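Local coordinates for protein rutinosidase (Aspergillus niger, PDB 6I1A) that hydrolyses beta-glycosidic bonds as a secreted rutinosidase of glycosyl hydrolase family 5, a family that includes exo-beta-1,3-glucanases, at residues D135-T147 with H154-S167. Numbering follows the deposited sequence.
Sequences DTHSLPGGVNGLT and HWYWFYNETHFNYS. Unlike the reference sequence in segment 154-167: H163 (reference Asn). With NAG (2-acetamido-2-deoxy-beta-D-glucopyranose), chain D; NAG (2-acetamido-2-deoxy-beta-D-glucopyranose), chain E; EDO (1,2-ethanediol), chain I.
G142 and G145 pair by backbone with W157 and H154: W157 N donates to G142 O (3.2 Å) and G145 N to H154 O (2.9 Å). A weak bond from Y156 N to G141 O lies beside them, and a type II turn from L139 to G142 brings G141 and G142 against 154-157. G141, G142 and G145 put no side chain between their backbone and 154-163, which lets the two segments pack closely. G145 CA sits over the six-membered ring of W155, 3.4 Å from its centroid, and G141 CA lies over the face of H163, whose NE2 is hydrogen-bonded at the ring edge to O6 of the sugar on N160. A chi1 of 179° swings the W157 indole away from its own N and in toward 139-143, where V143 CG1 lies on one face, P140 O at the edge and L139 alongside. Its NE1 donates in the ring plane to S167 OG (3.0 Å), and S167 OG in turn donates to H163 O (2.7 Å), tying the indole to the first two turns of helix 161-179. The contact thus joins the loop after barrel strand 131-136 to the start of the following helix, within one beta-alpha unit of the TIM barrel; L139, W157 and S167 also pack against helix 213-233.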
loop_
_atom_site.group_PDB
_atom_site.type_symbol
_atom_site.label_atom_id
_atom_site.label_comp_id
_atom_site.label_asym_id
_atom_site.label_seq_id
_atom_site.Cartn_x
_atom_site.Cartn_y
_atom_site.Cartn_z
ATOM N N ASP A 135 -27.474 -2.356 -0.253
ATOM C CA ASP A 135 -26.383 -1.945 0.631
ATOM C C ASP A 135 -26.885 -0.903 1.622
ATOM O O ASP A 135 -27.377 0.168 1.211
ATOM C CB ASP A 135 -25.275 -1.412 -0.288
ATOM C CG ASP A 135 -24.307 -0.453 0.356
ATOM O OD1 ASP A 135 -23.944 -0.569 1.538
ATOM O OD2 ASP A 135 -23.823 0.413 -0.442
ATOM N N THR A 136 -26.741 -1.169 2.919
ATOM C CA THR A 136 -26.972 -0.162 3.957
ATOM C C THR A 136 -25.676 0.633 4.130
ATOM O O THR A 136 -24.795 0.196 4.905
ATOM C CB THR A 136 -27.542 -0.782 5.239
ATOM O OG1 THR A 136 -26.680 -1.809 5.683
ATOM C CG2 THR A 136 -28.886 -1.397 4.940
ATOM N N HIS A 137 -25.542 1.703 3.332
ATOM C CA HIS A 137 -24.272 2.415 3.163
ATOM C C HIS A 137 -23.847 3.133 4.430
ATOM O O HIS A 137 -22.639 3.189 4.738
ATOM C CB HIS A 137 -24.461 3.398 1.997
ATOM C CG HIS A 137 -23.259 3.623 1.146
ATOM N ND1 HIS A 137 -22.685 2.600 0.459
ATOM C CD2 HIS A 137 -22.675 4.785 0.728
ATOM C CE1 HIS A 137 -21.727 3.112 -0.291
ATOM N NE2 HIS A 137 -21.690 4.428 -0.162
ATOM N N SER A 138 -24.831 3.629 5.185
ATOM C CA SER A 138 -24.631 4.211 6.518
ATOM C C SER A 138 -25.331 3.344 7.563
ATOM O O SER A 138 -26.324 2.687 7.232
ATOM C CB SER A 138 -25.167 5.632 6.599
ATOM O OG SER A 138 -26.430 5.760 5.965
ATOM N N LEU A 139 -24.853 3.439 8.788
ATOM C CA LEU A 139 -25.561 2.821 9.954
ATOM C C LEU A 139 -25.614 3.867 11.055
ATOM O O LEU A 139 -24.825 4.807 11.106
ATOM C CB LEU A 139 -24.842 1.573 10.457
ATOM C CG LEU A 139 -24.799 0.395 9.490
ATOM C CD1 LEU A 139 -23.925 -0.718 10.052
ATOM C CD2 LEU A 139 -26.217 -0.096 9.165
ATOM N N PRO A 140 -26.613 3.735 11.971
ATOM C CA PRO A 140 -26.781 4.677 13.054
ATOM C C PRO A 140 -25.499 4.931 13.836
ATOM O O PRO A 140 -24.785 3.996 14.217
ATOM C CB PRO A 140 -27.894 4.031 13.911
ATOM C CG PRO A 140 -28.721 3.258 12.881
ATOM C CD PRO A 140 -27.668 2.707 11.942
ATOM N N GLY A 141 -25.149 6.209 14.005
ATOM C CA GLY A 141 -23.990 6.672 14.752
ATOM C C GLY A 141 -22.751 6.932 13.890
ATOM O O GLY A 141 -21.914 7.708 14.306
ATOM N N GLY A 142 -22.709 6.332 12.717
ATOM C CA GLY A 142 -21.605 6.636 11.802
ATOM C C GLY A 142 -20.516 5.582 11.866
ATOM O O GLY A 142 -19.979 5.322 12.947
ATOM N N VAL A 143 -20.155 5.031 10.698
ATOM C CA VAL A 143 -19.195 3.916 10.662
ATOM C C VAL A 143 -17.805 4.320 10.138
ATOM O O VAL A 143 -16.927 3.440 10.161
ATOM C CB VAL A 143 -19.701 2.718 9.847
ATOM C CG1 VAL A 143 -21.032 2.177 10.385
ATOM C CG2 VAL A 143 -19.860 3.051 8.403
ATOM N N ASN A 144 -17.613 5.567 9.715
ATOM C CA ASN A 144 -16.284 5.915 9.166
ATOM C C ASN A 144 -15.990 7.410 9.193
ATOM O O ASN A 144 -15.028 7.853 8.529
ATOM C CB ASN A 144 -16.143 5.417 7.726
ATOM C CG ASN A 144 -17.319 5.821 6.871
ATOM O OD1 ASN A 144 -17.906 6.888 7.043
ATOM N ND2 ASN A 144 -17.628 4.991 5.863
ATOM N N GLY A 145 -16.733 8.221 9.943
ATOM C CA GLY A 145 -16.443 9.669 10.002
ATOM C C GLY A 145 -16.718 10.388 8.707
ATOM O O GLY A 145 -16.351 11.563 8.593
ATOM N N LEU A 146 -17.319 9.781 7.703
ATOM C CA LEU A 146 -17.549 10.378 6.393
ATOM C C LEU A 146 -19.051 10.494 6.161
ATOM O O LEU A 146 -19.841 9.736 6.807
ATOM C CB LEU A 146 -16.940 9.551 5.259
ATOM C CG LEU A 146 -15.424 9.405 5.352
ATOM C CD1 LEU A 146 -14.969 8.322 4.412
ATOM C CD2 LEU A 146 -14.693 10.747 5.085
ATOM N N THR A 147 -19.451 11.321 5.180
ATOM C CA THR A 147 -20.900 11.442 4.866
ATOM C C THR A 147 -21.506 10.067 4.559
ATOM O O THR A 147 -22.662 9.780 4.977
ATOM C CB THR A 147 -21.116 12.377 3.648
ATOM O OG1 THR A 147 -22.525 12.503 3.399
ATOM C CG2 THR A 147 -20.370 11.941 2.413
ATOM N N HIS A 154 -18.691 11.492 12.260
ATOM C CA HIS A 154 -19.443 10.519 13.083
ATOM C C HIS A 154 -18.794 9.140 13.037
ATOM O O HIS A 154 -18.835 8.493 11.978
ATOM C CB HIS A 154 -20.903 10.406 12.667
ATOM C CG HIS A 154 -21.744 11.621 12.874
ATOM N ND1 HIS A 154 -23.139 11.509 12.946
ATOM C CD2 HIS A 154 -21.454 12.928 12.993
ATOM C CE1 HIS A 154 -23.630 12.730 13.045
ATOM N NE2 HIS A 154 -22.662 13.638 13.117
ATOM N N TRP A 155 -18.268 8.710 14.160
ATOM C CA TRP A 155 -17.733 7.340 14.381
ATOM C C TRP A 155 -18.402 6.664 15.576
ATOM O O TRP A 155 -17.893 5.707 16.088
ATOM C CB TRP A 155 -16.219 7.376 14.574
ATOM C CG TRP A 155 -15.328 7.654 13.405
ATOM C CD1 TRP A 155 -14.812 6.699 12.569
ATOM C CD2 TRP A 155 -14.762 8.915 13.025
ATOM N NE1 TRP A 155 -13.949 7.293 11.705
ATOM C CE2 TRP A 155 -13.892 8.642 11.948
ATOM C CE3 TRP A 155 -14.880 10.232 13.487
ATOM C CZ2 TRP A 155 -13.126 9.624 11.304
ATOM C CZ3 TRP A 155 -14.107 11.193 12.878
ATOM C CH2 TRP A 155 -13.256 10.901 11.795
ATOM N N TYR A 156 -19.577 7.188 15.953
ATOM C CA TYR A 156 -20.219 6.756 17.194
ATOM C C TYR A 156 -20.720 5.319 17.155
ATOM O O TYR A 156 -20.975 4.720 18.235
ATOM C CB TYR A 156 -21.396 7.688 17.561
ATOM C CG TYR A 156 -21.027 9.163 17.638
ATOM C CD1 TYR A 156 -20.294 9.627 18.746
ATOM C CD2 TYR A 156 -21.312 10.073 16.652
ATOM C CE1 TYR A 156 -19.958 10.983 18.860
ATOM C CE2 TYR A 156 -20.981 11.432 16.751
ATOM C CZ TYR A 156 -20.268 11.854 17.850
ATOM O OH TYR A 156 -19.892 13.187 17.925
ATOM N N TRP A 157 -20.896 4.734 15.983
ATOM C CA TRP A 157 -21.399 3.355 15.866
ATOM C C TRP A 157 -20.528 2.346 16.626
ATOM O O TRP A 157 -21.038 1.390 17.226
ATOM C CB TRP A 157 -21.481 2.995 14.401
ATOM C CG TRP A 157 -21.953 1.610 14.082
ATOM C CD1 TRP A 157 -23.248 1.236 13.902
ATOM C CD2 TRP A 157 -21.139 0.478 13.765
ATOM N NE1 TRP A 157 -23.300 -0.087 13.555
ATOM C CE2 TRP A 157 -22.017 -0.573 13.410
ATOM C CE3 TRP A 157 -19.773 0.233 13.692
ATOM C CZ2 TRP A 157 -21.595 -1.857 13.085
ATOM C CZ3 TRP A 157 -19.347 -1.025 13.307
ATOM C CH2 TRP A 157 -20.227 -2.038 12.962
ATOM N N PHE A 158 -19.204 2.511 16.564
ATOM C CA PHE A 158 -18.284 1.550 17.150
ATOM C C PHE A 158 -18.516 1.401 18.668
ATOM O O PHE A 158 -18.566 2.426 19.385
ATOM C CB PHE A 158 -16.819 1.927 16.906
ATOM C CG PHE A 158 -16.429 1.750 15.457
ATOM C CD1 PHE A 158 -15.949 0.531 15.030
ATOM C CD2 PHE A 158 -16.472 2.815 14.579
ATOM C CE1 PHE A 158 -15.660 0.325 13.684
ATOM C CE2 PHE A 158 -16.117 2.622 13.244
ATOM C CZ PHE A 158 -15.695 1.383 12.823
ATOM N N TYR A 159 -18.585 0.152 19.115
ATOM C CA TYR A 159 -18.605 -0.270 20.555
ATOM C C TYR A 159 -19.865 0.251 21.259
ATOM O O TYR A 159 -19.882 0.316 22.507
ATOM C CB TYR A 159 -17.372 0.258 21.290
ATOM C CG TYR A 159 -16.093 0.191 20.490
ATOM C CD1 TYR A 159 -15.644 -1.000 19.969
ATOM C CD2 TYR A 159 -15.348 1.328 20.249
ATOM C CE1 TYR A 159 -14.471 -1.070 19.223
ATOM C CE2 TYR A 159 -14.173 1.294 19.507
ATOM C CZ TYR A 159 -13.756 0.094 18.959
ATOM O OH TYR A 159 -12.606 0.106 18.197
ATOM N N ASN A 160 -20.899 0.612 20.516
ATOM C CA ASN A 160 -22.094 1.251 21.092
ATOM C C ASN A 160 -23.304 0.344 20.897
ATOM O O ASN A 160 -23.748 0.099 19.754
ATOM C CB ASN A 160 -22.234 2.651 20.537
ATOM C CG ASN A 160 -23.457 3.396 21.032
ATOM O OD1 ASN A 160 -24.599 2.904 20.979
ATOM N ND2 ASN A 160 -23.185 4.613 21.499
ATOM N N GLU A 161 -23.902 -0.135 22.008
ATOM C CA GLU A 161 -25.011 -1.091 21.915
ATOM C C GLU A 161 -26.293 -0.447 21.426
ATOM O O GLU A 161 -27.121 -1.170 20.835
ATOM C CB GLU A 161 -25.284 -1.695 23.296
ATOM C CG GLU A 161 -26.211 -2.889 23.283
ATOM C CD GLU A 161 -26.213 -3.550 24.667
ATOM O OE1 GLU A 161 -25.194 -4.238 24.963
ATOM O OE2 GLU A 161 -27.138 -3.288 25.456
ATOM N N THR A 162 -26.509 0.834 21.670
ATOM C CA THR A 162 -27.690 1.518 21.101
ATOM C C THR A 162 -27.640 1.450 19.578
ATOM O O THR A 162 -28.594 1.009 18.891
ATOM C CB THR A 162 -27.745 3.003 21.487
ATOM O OG1 THR A 162 -27.711 3.118 22.910
ATOM C CG2 THR A 162 -28.914 3.776 20.906
ATOM N N HIS A 163 -26.505 1.884 19.014
ATOM C CA HIS A 163 -26.362 1.898 17.535
ATOM C C HIS A 163 -26.310 0.484 16.978
ATOM O O HIS A 163 -26.852 0.237 15.866
ATOM C CB HIS A 163 -25.126 2.705 17.133
ATOM C CG HIS A 163 -25.212 4.131 17.538
ATOM N ND1 HIS A 163 -26.355 4.878 17.377
ATOM C CD2 HIS A 163 -24.261 4.929 18.094
ATOM C CE1 HIS A 163 -26.067 6.125 17.790
ATOM N NE2 HIS A 163 -24.792 6.198 18.219
ATOM N N PHE A 164 -25.768 -0.479 17.719
ATOM C CA PHE A 164 -25.768 -1.902 17.307
ATOM C C PHE A 164 -27.210 -2.368 17.135
ATOM O O PHE A 164 -27.602 -2.964 16.139
ATOM C CB PHE A 164 -24.961 -2.735 18.284
ATOM C CG PHE A 164 -24.722 -4.141 17.832
ATOM C CD1 PHE A 164 -25.690 -5.126 17.922
ATOM C CD2 PHE A 164 -23.491 -4.458 17.269
ATOM C CE1 PHE A 164 -25.410 -6.403 17.469
ATOM C CE2 PHE A 164 -23.220 -5.739 16.856
ATOM C CZ PHE A 164 -24.190 -6.694 16.959
ATOM N N ASN A 165 -28.022 -2.099 18.146
ATOM C CA ASN A 165 -29.416 -2.574 18.196
ATOM C C ASN A 165 -30.230 -1.955 17.049
ATOM O O ASN A 165 -30.981 -2.624 16.362
ATOM C CB ASN A 165 -30.092 -2.149 19.510
ATOM C CG ASN A 165 -29.738 -3.066 20.646
ATOM O OD1 ASN A 165 -28.956 -4.008 20.524
ATOM N ND2 ASN A 165 -30.374 -2.793 21.789
ATOM N N TYR A 166 -30.049 -0.652 16.801
ATOM C CA TYR A 166 -30.830 -0.008 15.714
ATOM C C TYR A 166 -30.278 -0.440 14.334
ATOM O O TYR A 166 -31.042 -0.578 13.397
ATOM C CB TYR A 166 -30.867 1.501 15.863
ATOM C CG TYR A 166 -31.772 1.960 16.989
ATOM C CD1 TYR A 166 -33.126 1.699 16.988
ATOM C CD2 TYR A 166 -31.244 2.661 18.027
ATOM C CE1 TYR A 166 -33.948 2.180 18.016
ATOM C CE2 TYR A 166 -32.029 3.150 19.044
ATOM C CZ TYR A 166 -33.373 2.889 19.050
ATOM O OH TYR A 166 -34.103 3.429 20.109
ATOM N N SER A 167 -28.998 -0.802 14.249
ATOM C CA SER A 167 -28.458 -1.424 13.030
ATOM C C SER A 167 -29.150 -2.750 12.736
ATOM O O SER A 167 -29.497 -3.066 11.567
ATOM C CB SER A 167 -26.949 -1.598 13.065
ATOM O OG SER A 167 -26.245 -0.374 13.271
HETATM C C1 NAG D . -24.286 5.511 21.834
HETATM C C2 NAG D . -24.675 5.679 23.297
HETATM C C3 NAG D . -25.753 6.773 23.332
HETATM C C4 NAG D . -25.232 8.022 22.689
HETATM C C5 NAG D . -24.781 7.823 21.238
HETATM C C6 NAG D . -24.057 9.038 20.644
HETATM C C7 NAG D . -24.553 3.778 24.792
HETATM C C8 NAG D . -25.270 2.538 25.201
HETATM N N2 NAG D . -25.170 4.464 23.858
HETATM O O3 NAG D . -26.000 7.117 24.735
HETATM O O4 NAG D . -26.295 9.021 22.610
HETATM O O5 NAG D . -23.845 6.735 21.250
HETATM O O6 NAG D . -23.961 8.785 19.237
HETATM O O7 NAG D . -23.485 4.174 25.277
HETATM C C1 NAG E . -30.292 -3.681 22.940
HETATM C C2 NAG E . -30.593 -2.897 24.244
HETATM C C3 NAG E . -30.701 -3.949 25.374
HETATM C C4 NAG E . -31.649 -5.062 25.048
HETATM C C5 NAG E . -31.251 -5.664 23.704
HETATM C C6 NAG E . -32.171 -6.777 23.305
HETATM C C7 NAG E . -29.603 -0.682 24.441
HETATM C C8 NAG E . -28.371 0.065 24.789
HETATM N N2 NAG E . -29.517 -2.012 24.543
HETATM O O3 NAG E . -30.998 -3.304 26.648
HETATM O O4 NAG E . -31.463 -6.110 26.089
HETATM O O5 NAG E . -31.365 -4.610 22.724
HETATM O O6 NAG E . -33.471 -6.250 23.246
HETATM O O7 NAG E . -30.628 -0.100 24.015
HETATM C C1 EDO I . -17.163 13.995 3.549
HETATM O O1 EDO I . -17.636 13.405 4.724
HETATM C C2 EDO I . -15.863 14.577 3.784
HETATM O O2 EDO I . -15.906 15.722 4.633
HETATM O O HOH W 1 -20.056 8.309 9.347
#